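Local coordinates for glycosyl hydrolase family 2, TIM barrel domain protein (Faecalibacterium prausnitzii A2-165, PDB 6ED2), which probably hydrolyses beta-glucuronides as a gut bacterial beta-glucuronidase of glycosyl hydrolase family 2, a TIM-barrel enzyme with accessory beta domains, at residues L205-Y217 with I226-V238. Residues are numbered along the deposited sequence; the frame is centred on the assembly and turned at random.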
ATOM      1  N   LEU A 205     -27.147  24.984 -38.014  1.00 33.45           N
ATOM      2  CA  LEU A 205     -28.443  24.312 -38.048  1.00 29.04           C
ATOM      3  C   LEU A 205     -29.409  25.081 -38.939  1.00 27.50           C
ATOM      4  O   LEU A 205     -29.379  26.318 -38.962  1.00 30.34           O
ATOM      5  CB  LEU A 205     -29.031  24.199 -36.635  1.00 28.23           C
ATOM      6  CG  LEU A 205     -28.124  23.606 -35.557  1.00 29.62           C
ATOM      7  CD1 LEU A 205     -28.738  23.788 -34.195  1.00 30.85           C
ATOM      8  CD2 LEU A 205     -27.865  22.138 -35.844  1.00 26.70           C
ATOM      9  N   PRO A 206     -30.275  24.392 -39.672  1.00 27.92           N
ATOM     10  CA  PRO A 206     -31.310  25.103 -40.438  1.00 29.35           C
ATOM     11  C   PRO A 206     -32.198  25.914 -39.498  1.00 30.34           C
ATOM     12  O   PRO A 206     -32.448  25.532 -38.352  1.00 28.90           O
ATOM     13  CB  PRO A 206     -32.102  23.975 -41.123  1.00 26.18           C
ATOM     14  CG  PRO A 206     -31.265  22.744 -40.981  1.00 26.89           C
ATOM     15  CD  PRO A 206     -30.463  22.933 -39.713  1.00 29.98           C
ATOM     16  N   LYS A 207     -32.654  27.066 -39.987  1.00 28.29           N
ATOM     17  CA  LYS A 207     -33.489  27.919 -39.156  1.00 31.24           C
ATOM     18  C   LYS A 207     -34.821  27.254 -38.814  1.00 30.92           C
ATOM     19  O   LYS A 207     -35.358  27.478 -37.728  1.00 31.44           O
ATOM     20  CB  LYS A 207     -33.671  29.267 -39.849  1.00 29.88           C
ATOM     21  CG  LYS A 207     -32.502  30.186 -39.487  1.00 37.89           C
ATOM     22  CD  LYS A 207     -32.187  31.220 -40.525  1.00 36.98           C
ATOM     23  CE  LYS A 207     -31.213  32.217 -39.953  1.00 38.03           C
ATOM     24  NZ  LYS A 207     -31.073  33.370 -40.863  1.00 47.77           N
ATOM     25  N   GLU A 208     -35.343  26.411 -39.694  1.00 30.87           N
ATOM     26  CA  GLU A 208     -36.469  25.556 -39.373  1.00 30.72           C
ATOM     27  C   GLU A 208     -35.947  24.145 -39.125  1.00 33.30           C
ATOM     28  O   GLU A 208     -35.396  23.517 -40.033  1.00 29.28           O
ATOM     29  CB  GLU A 208     -37.499  25.550 -40.501  1.00 25.46           C
ATOM     30  CG  GLU A 208     -38.719  24.722 -40.137  1.00 32.71           C
ATOM     31  CD  GLU A 208     -39.790  24.690 -41.218  1.00 35.74           C
ATOM     32  OE1 GLU A 208     -39.684  25.466 -42.192  1.00 35.22           O
ATOM     33  OE2 GLU A 208     -40.753  23.894 -41.076  1.00 34.52           O
ATOM     34  N   ARG A 209     -36.144  23.630 -37.915  1.00 31.21           N
ATOM     35  CA  ARG A 209     -35.483  22.377 -37.579  1.00 32.02           C
ATOM     36  C   ARG A 209     -36.255  21.619 -36.511  1.00 30.04           C
ATOM     37  O   ARG A 209     -37.072  22.184 -35.783  1.00 28.46           O
ATOM     38  CB  ARG A 209     -34.061  22.633 -37.085  1.00 27.05           C
ATOM     39  CG  ARG A 209     -34.012  23.582 -35.885  1.00 27.53           C
ATOM     40  CD  ARG A 209     -32.603  23.643 -35.364  1.00 26.50           C
ATOM     41  NE  ARG A 209     -32.394  24.643 -34.325  1.00 24.41           N
ATOM     42  CZ  ARG A 209     -32.222  25.939 -34.548  1.00 27.77           C
ATOM     43  NH1 ARG A 209     -32.284  26.425 -35.787  1.00 27.41           N
ATOM     44  NH2 ARG A 209     -32.012  26.754 -33.526  1.00 29.32           N
ATOM     45  N   VAL A 210     -35.979  20.313 -36.448  1.00 23.61           N
ATOM     46  CA  VAL A 210     -36.409  19.487 -35.336  1.00 28.54           C
ATOM     47  C   VAL A 210     -35.810  19.997 -34.032  1.00 31.05           C
ATOM     48  O   VAL A 210     -34.596  20.202 -33.930  1.00 29.94           O
ATOM     49  CB  VAL A 210     -35.998  18.037 -35.591  1.00 27.81           C
ATOM     50  CG1 VAL A 210     -36.512  17.143 -34.462  1.00 27.76           C
ATOM     51  CG2 VAL A 210     -36.492  17.600 -36.952  1.00 26.04           C
ATOM     52  N   LEU A 211     -36.666  20.193 -33.018  1.00 29.72           N
ATOM     53  CA  LEU A 211     -36.227  20.527 -31.666  1.00 27.58           C
ATOM     54  C   LEU A 211     -36.334  19.370 -30.687  1.00 27.93           C
ATOM     55  O   LEU A 211     -35.625  19.359 -29.676  1.00 29.03           O
ATOM     56  CB  LEU A 211     -37.043  21.695 -31.106  1.00 30.44           C
ATOM     57  CG  LEU A 211     -37.173  22.945 -31.980  1.00 30.46           C
ATOM     58  CD1 LEU A 211     -38.214  23.863 -31.386  1.00 29.74           C
ATOM     59  CD2 LEU A 211     -35.855  23.676 -32.113  1.00 30.29           C
ATOM     60  N   ASP A 212     -37.202  18.402 -30.950  1.00 26.27           N
ATOM     61  CA  ASP A 212     -37.434  17.342 -29.983  1.00 28.09           C
ATOM     62  C   ASP A 212     -38.228  16.236 -30.661  1.00 30.20           C
ATOM     63  O   ASP A 212     -38.832  16.435 -31.717  1.00 29.99           O
ATOM     64  CB  ASP A 212     -38.181  17.868 -28.746  1.00 26.78           C
ATOM     65  CG  ASP A 212     -38.085  16.927 -27.544  1.00 36.30           C
ATOM     66  OD1 ASP A 212     -37.238  16.008 -27.547  1.00 38.03           O
ATOM     67  OD2 ASP A 212     -38.875  17.100 -26.592  1.00 38.82           O
ATOM     68  N   TYR A 213     -38.192  15.059 -30.055  1.00 26.43           N
ATOM     69  CA  TYR A 213     -39.050  13.965 -30.458  1.00 28.52           C
ATOM     70  C   TYR A 213     -39.223  13.079 -29.242  1.00 31.05           C
ATOM     71  O   TYR A 213     -38.439  13.137 -28.293  1.00 33.60           O
ATOM     72  CB  TYR A 213     -38.492  13.183 -31.652  1.00 24.42           C
ATOM     73  CG  TYR A 213     -37.370  12.224 -31.316  1.00 27.95           C
ATOM     74  CD1 TYR A 213     -37.632  10.891 -31.054  1.00 24.13           C
ATOM     75  CD2 TYR A 213     -36.034  12.658 -31.271  1.00 27.94           C
ATOM     76  CE1 TYR A 213     -36.609  10.003 -30.740  1.00 31.28           C
ATOM     77  CE2 TYR A 213     -34.994  11.771 -30.967  1.00 25.23           C
ATOM     78  CZ  TYR A 213     -35.294  10.442 -30.702  1.00 30.81           C
ATOM     79  OH  TYR A 213     -34.302   9.529 -30.399  1.00 31.41           O
ATOM     80  N   SER A 214     -40.274  12.272 -29.273  1.00 27.38           N
ATOM     81  CA  SER A 214     -40.575  11.362 -28.181  1.00 33.04           C
ATOM     82  C   SER A 214     -41.002  10.043 -28.792  1.00 30.71           C
ATOM     83  O   SER A 214     -41.493  10.010 -29.925  1.00 29.92           O
ATOM     84  CB  SER A 214     -41.686  11.914 -27.247  1.00 32.88           C
ATOM     85  OG  SER A 214     -42.973  11.808 -27.860  1.00 36.67           O
ATOM     86  N   THR A 215     -40.808   8.961 -28.032  1.00 29.23           N
ATOM     87  CA  THR A 215     -41.199   7.611 -28.422  1.00 32.78           C
ATOM     88  C   THR A 215     -41.839   6.904 -27.229  1.00 35.96           C
ATOM     89  O   THR A 215     -41.485   7.163 -26.072  1.00 30.55           O
ATOM     90  CB  THR A 215     -39.997   6.763 -28.934  1.00 34.35           C
ATOM     91  OG1 THR A 215     -38.940   6.746 -27.957  1.00 31.57           O
ATOM     92  CG2 THR A 215     -39.464   7.298 -30.258  1.00 30.21           C
ATOM     93  N   ARG A 216     -42.810   6.032 -27.541  1.00 32.73           N
ATOM     94  CA  ARG A 216     -43.448   5.065 -26.648  1.00 35.12           C
ATOM     95  C   ARG A 216     -43.446   3.731 -27.368  1.00 30.02           C
ATOM     96  O   ARG A 216     -43.598   3.682 -28.590  1.00 30.55           O
ATOM     97  CB  ARG A 216     -44.938   5.394 -26.310  1.00 35.03           C
ATOM     98  CG  ARG A 216     -45.186   6.663 -25.532  1.00 50.49           C
ATOM     99  CD  ARG A 216     -46.549   7.310 -25.876  1.00 54.28           C
ATOM    100  NE  ARG A 216     -46.518   8.765 -25.608  1.00 63.14           N
ATOM    101  CZ  ARG A 216     -46.771   9.725 -26.509  1.00 47.43           C
ATOM    102  NH1 ARG A 216     -47.097   9.409 -27.756  1.00 55.13           N
ATOM    103  NH2 ARG A 216     -46.704  11.005 -26.164  1.00 43.15           N
ATOM    104  N   TYR A 217     -43.334   2.646 -26.616  1.00 26.78           N
ATOM    105  CA  TYR A 217     -43.167   1.337 -27.230  1.00 30.77           C
ATOM    106  C   TYR A 217     -44.273   0.389 -26.794  1.00 35.82           C
ATOM    107  O   TYR A 217     -44.791   0.471 -25.674  1.00 34.07           O
ATOM    108  CB  TYR A 217     -41.776   0.746 -26.894  1.00 31.19           C
ATOM    109  CG  TYR A 217     -40.673   1.688 -27.335  1.00 31.68           C
ATOM    110  CD1 TYR A 217     -40.103   1.575 -28.599  1.00 31.57           C
ATOM    111  CD2 TYR A 217     -40.266   2.732 -26.525  1.00 30.43           C
ATOM    112  CE1 TYR A 217     -39.127   2.443 -29.019  1.00 34.38           C
ATOM    113  CE2 TYR A 217     -39.295   3.621 -26.942  1.00 36.02           C
ATOM    114  CZ  TYR A 217     -38.721   3.460 -28.186  1.00 33.66           C
ATOM    115  OH  TYR A 217     -37.761   4.338 -28.605  1.00 36.29           O
ATOM    116  N   ILE A 226     -44.042   1.717 -32.403  1.00 36.47           N
ATOM    117  CA  ILE A 226     -43.462   2.885 -31.767  1.00 31.90           C
ATOM    118  C   ILE A 226     -44.365   4.058 -32.093  1.00 35.05           C
ATOM    119  O   ILE A 226     -44.478   4.440 -33.264  1.00 36.50           O
ATOM    120  CB  ILE A 226     -42.030   3.170 -32.264  1.00 31.94           C
ATOM    121  CG1 ILE A 226     -41.157   1.907 -32.211  1.00 32.03           C
ATOM    122  CG2 ILE A 226     -41.435   4.311 -31.460  1.00 26.41           C
ATOM    123  CD1 ILE A 226     -39.840   2.015 -33.012  1.00 31.77           C
ATOM    124  N   ASP A 227     -45.009   4.627 -31.071  1.00 30.01           N
ATOM    125  CA  ASP A 227     -45.706   5.896 -31.221  1.00 29.61           C
ATOM    126  C   ASP A 227     -44.700   7.018 -31.003  1.00 33.28           C
ATOM    127  O   ASP A 227     -43.959   7.021 -30.013  1.00 31.61           O
ATOM    128  CB  ASP A 227     -46.860   6.041 -30.224  1.00 34.01           C
ATOM    129  CG  ASP A 227     -47.943   4.963 -30.389  1.00 41.46           C
ATOM    130  OD1 ASP A 227     -48.097   4.388 -31.492  1.00 37.56           O
ATOM    131  OD2 ASP A 227     -48.645   4.695 -29.391  1.00 44.66           O
ATOM    132  N   TYR A 228     -44.690   7.981 -31.914  1.00 26.94           N
ATOM    133  CA  TYR A 228     -43.728   9.053 -31.862  1.00 29.04           C
ATOM    134  C   TYR A 228     -44.459  10.381 -31.928  1.00 29.50           C
ATOM    135  O   TYR A 228     -45.564  10.481 -32.463  1.00 31.44           O
ATOM    136  CB  TYR A 228     -42.704   8.932 -33.018  1.00 22.89           C
ATOM    137  CG  TYR A 228     -43.281   9.258 -34.383  1.00 24.67           C
ATOM    138  CD1 TYR A 228     -43.386  10.568 -34.813  1.00 23.08           C
ATOM    139  CD2 TYR A 228     -43.715   8.261 -35.238  1.00 28.80           C
ATOM    140  CE1 TYR A 228     -43.916  10.879 -36.039  1.00 26.23           C
ATOM    141  CE2 TYR A 228     -44.249   8.571 -36.489  1.00 29.21           C
ATOM    142  CZ  TYR A 228     -44.347   9.885 -36.874  1.00 28.58           C
ATOM    143  OH  TYR A 228     -44.873  10.238 -38.108  1.00 34.32           O
ATOM    144  N   THR A 229     -43.819  11.408 -31.383  1.00 27.36           N
ATOM    145  CA  THR A 229     -44.104  12.777 -31.752  1.00 25.90           C
ATOM    146  C   THR A 229     -42.797  13.418 -32.204  1.00 31.60           C
ATOM    147  O   THR A 229     -41.707  12.977 -31.818  1.00 26.79           O
ATOM    148  CB  THR A 229     -44.740  13.575 -30.578  1.00 33.07           C
ATOM    149  OG1 THR A 229     -43.757  13.861 -29.570  1.00 30.28           O
ATOM    150  CG2 THR A 229     -45.899  12.790 -29.947  1.00 29.97           C
ATOM    151  N   VAL A 230     -42.914  14.455 -33.030  1.00 27.75           N
ATOM    152  CA  VAL A 230     -41.798  15.311 -33.408  1.00 27.90           C
ATOM    153  C   VAL A 230     -42.219  16.763 -33.208  1.00 26.87           C
ATOM    154  O   VAL A 230     -43.296  17.162 -33.657  1.00 30.51           O
ATOM    155  CB  VAL A 230     -41.375  15.084 -34.875  1.00 28.10           C
ATOM    156  CG1 VAL A 230     -40.241  16.062 -35.260  1.00 27.38           C
ATOM    157  CG2 VAL A 230     -40.975  13.654 -35.090  1.00 23.67           C
ATOM    158  N   SER A 231     -41.364  17.556 -32.577  1.00 25.15           N
ATOM    159  CA  SER A 231     -41.580  18.986 -32.431  1.00 29.95           C
ATOM    160  C   SER A 231     -40.587  19.745 -33.310  1.00 29.95           C
ATOM    161  O   SER A 231     -39.373  19.611 -33.133  1.00 33.58           O
ATOM    162  CB  SER A 231     -41.426  19.405 -30.966  1.00 29.79           C
ATOM    163  OG  SER A 231     -42.374  18.723 -30.160  1.00 47.59           O
ATOM    164  N   THR A 232     -41.101  20.545 -34.245  1.00 27.71           N
ATOM    165  CA  THR A 232     -40.296  21.478 -35.016  1.00 27.72           C
ATOM    166  C   THR A 232     -40.728  22.898 -34.687  1.00 29.14           C
ATOM    167  O   THR A 232     -41.802  23.114 -34.122  1.00 32.60           O
ATOM    168  CB  THR A 232     -40.419  21.238 -36.522  1.00 29.56           C
ATOM    169  OG1 THR A 232     -41.534  21.972 -37.046  1.00 30.45           O
ATOM    170  CG2 THR A 232     -40.591  19.781 -36.809  1.00 23.88           C
ATOM    171  N   ASN A 233     -39.867  23.868 -35.018  1.00 28.78           N
ATOM    172  CA  ASN A 233     -40.187  25.286 -34.880  1.00 25.60           C
ATOM    173  C   ASN A 233     -40.782  25.885 -36.158  1.00 28.45           C
ATOM    174  O   ASN A 233     -40.684  27.099 -36.364  1.00 30.07           O
ATOM    175  CB  ASN A 233     -38.944  26.084 -34.466  1.00 25.53           C
ATOM    176  CG  ASN A 233     -37.842  26.055 -35.539  1.00 31.61           C
ATOM    177  OD1 ASN A 233     -37.961  25.364 -36.554  1.00 29.17           O
ATOM    178  ND2 ASN A 233     -36.756  26.785 -35.297  1.00 27.04           N
ATOM    179  N   GLY A 234     -41.374  25.067 -37.030  1.00 28.25           N
ATOM    180  CA  GLY A 234     -41.969  25.589 -38.238  1.00 31.95           C
ATOM    181  C   GLY A 234     -43.087  24.729 -38.816  1.00 28.73           C
ATOM    182  O   GLY A 234     -43.463  23.701 -38.258  1.00 29.78           O
ATOM    183  N   PRO A 235     -43.631  25.152 -39.963  1.00 32.97           N
ATOM    184  CA  PRO A 235     -44.846  24.526 -40.500  1.00 27.98           C
ATOM    185  C   PRO A 235     -44.648  23.407 -41.503  1.00 31.38           C
ATOM    186  O   PRO A 235     -45.646  22.789 -41.906  1.00 31.45           O
ATOM    187  CB  PRO A 235     -45.536  25.718 -41.184  1.00 29.99           C
ATOM    188  CG  PRO A 235     -44.368  26.504 -41.740  1.00 31.12           C
ATOM    189  CD  PRO A 235     -43.311  26.422 -40.649  1.00 29.98           C
ATOM    190  N   HIS A 236     -43.406  23.117 -41.918  1.00 30.12           N
ATOM    191  CA  HIS A 236     -43.209  22.208 -43.032  1.00 28.48           C
ATOM    192  C   HIS A 236     -43.294  20.751 -42.598  1.00 24.53           C
ATOM    193  O   HIS A 236     -42.972  20.412 -41.457  1.00 28.27           O
ATOM    194  CB  HIS A 236     -41.871  22.503 -43.714  1.00 29.87           C
ATOM    195  CG  HIS A 236     -41.929  23.738 -44.547  1.00 32.18           C
ATOM    196  ND1 HIS A 236     -41.444  24.951 -44.112  1.00 32.64           N
ATOM    197  CD2 HIS A 236     -42.528  23.975 -45.739  1.00 31.46           C
ATOM    198  CE1 HIS A 236     -41.697  25.874 -45.024  1.00 34.30           C
ATOM    199  NE2 HIS A 236     -42.354  25.307 -46.021  1.00 36.59           N
ATOM    200  N   PRO A 237     -43.730  19.882 -43.500  1.00 25.59           N
ATOM    201  CA  PRO A 237     -44.058  18.502 -43.125  1.00 25.31           C
ATOM    202  C   PRO A 237     -42.860  17.695 -42.652  1.00 32.45           C
ATOM    203  O   PRO A 237     -41.705  17.956 -43.009  1.00 29.12           O
ATOM    204  CB  PRO A 237     -44.622  17.911 -44.425  1.00 27.08           C
ATOM    205  CG  PRO A 237     -44.072  18.797 -45.512  1.00 25.09           C
ATOM    206  CD  PRO A 237     -44.060  20.168 -44.906  1.00 23.19           C
ATOM    207  N   VAL A 238     -43.179  16.646 -41.887  1.00 29.84           N
ATOM    208  CA  VAL A 238     -42.211  15.786 -41.221  1.00 27.30           C
ATOM    209  C   VAL A 238     -42.405  14.362 -41.704  1.00 30.52           C
ATOM    210  O   VAL A 238     -43.543  13.901 -41.842  1.00 34.17           O
ATOM    211  CB  VAL A 238     -42.365  15.854 -39.684  1.00 27.88           C
ATOM    212  CG1 VAL A 238     -41.677  14.656 -39.016  1.00 26.11           C
ATOM    213  CG2 VAL A 238     -41.803  17.159 -39.154  1.00 27.50           C
TER
HETATM  214  O   HOH W   1     -41.341  21.795 -39.592  1.00 25.08           O
HETATM  215  O   HOH W   2     -44.330   9.250 -28.233  1.00 38.37           O
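The carboxylate of E208 grips H236 twice, once through its ring and once through its backbone: H236 ND1 donates to OE1 of E208 at 2.7 Å and H236 N to OE2 of E208 at 2.9 Å, each oxygen using its syn lone pair. This clamp lies where the antiparallel beta hairpin of strands 210-219 and 223-232 runs out into loops, in the beta-sandwich domain of the family 2 fold. The E208 side chain runs out straight (chi1 -177°, CG opposite the backbone N) and carries its carboxylate across to H236; OE1 meets ND1 at the ring edge, close to the imidazole plane, although the carboxylate is turned 36° against the ring. A water lies within bonding distance of OE2 of E208, T232 OG1 and H236 O. Cut back to an alanine, E208 would probably leave ND1 and the backbone N of H236 without their carboxylate acceptors and the imidazole less firmly fixed in its rotation. Next to the clamp, the N233 amide bridges two backbone groups: ND2 donates to K207 O at 2.9 Å, while OD1 accepts from R209 N at 2.9 Å. A classic bulge follows, L211 and D212 both facing S231; S231 O takes a bond from L211 N and a weak one from D212 N. On one face I226, Y228 and V230 pack on strand 238-244, Y213 on 275-283 and 286-295, Y217 on 286-295. On the other, S214 OG and T229 OG1 hydrogen-bond at 2.8 Å, and a water joins S214 OG to D227 O.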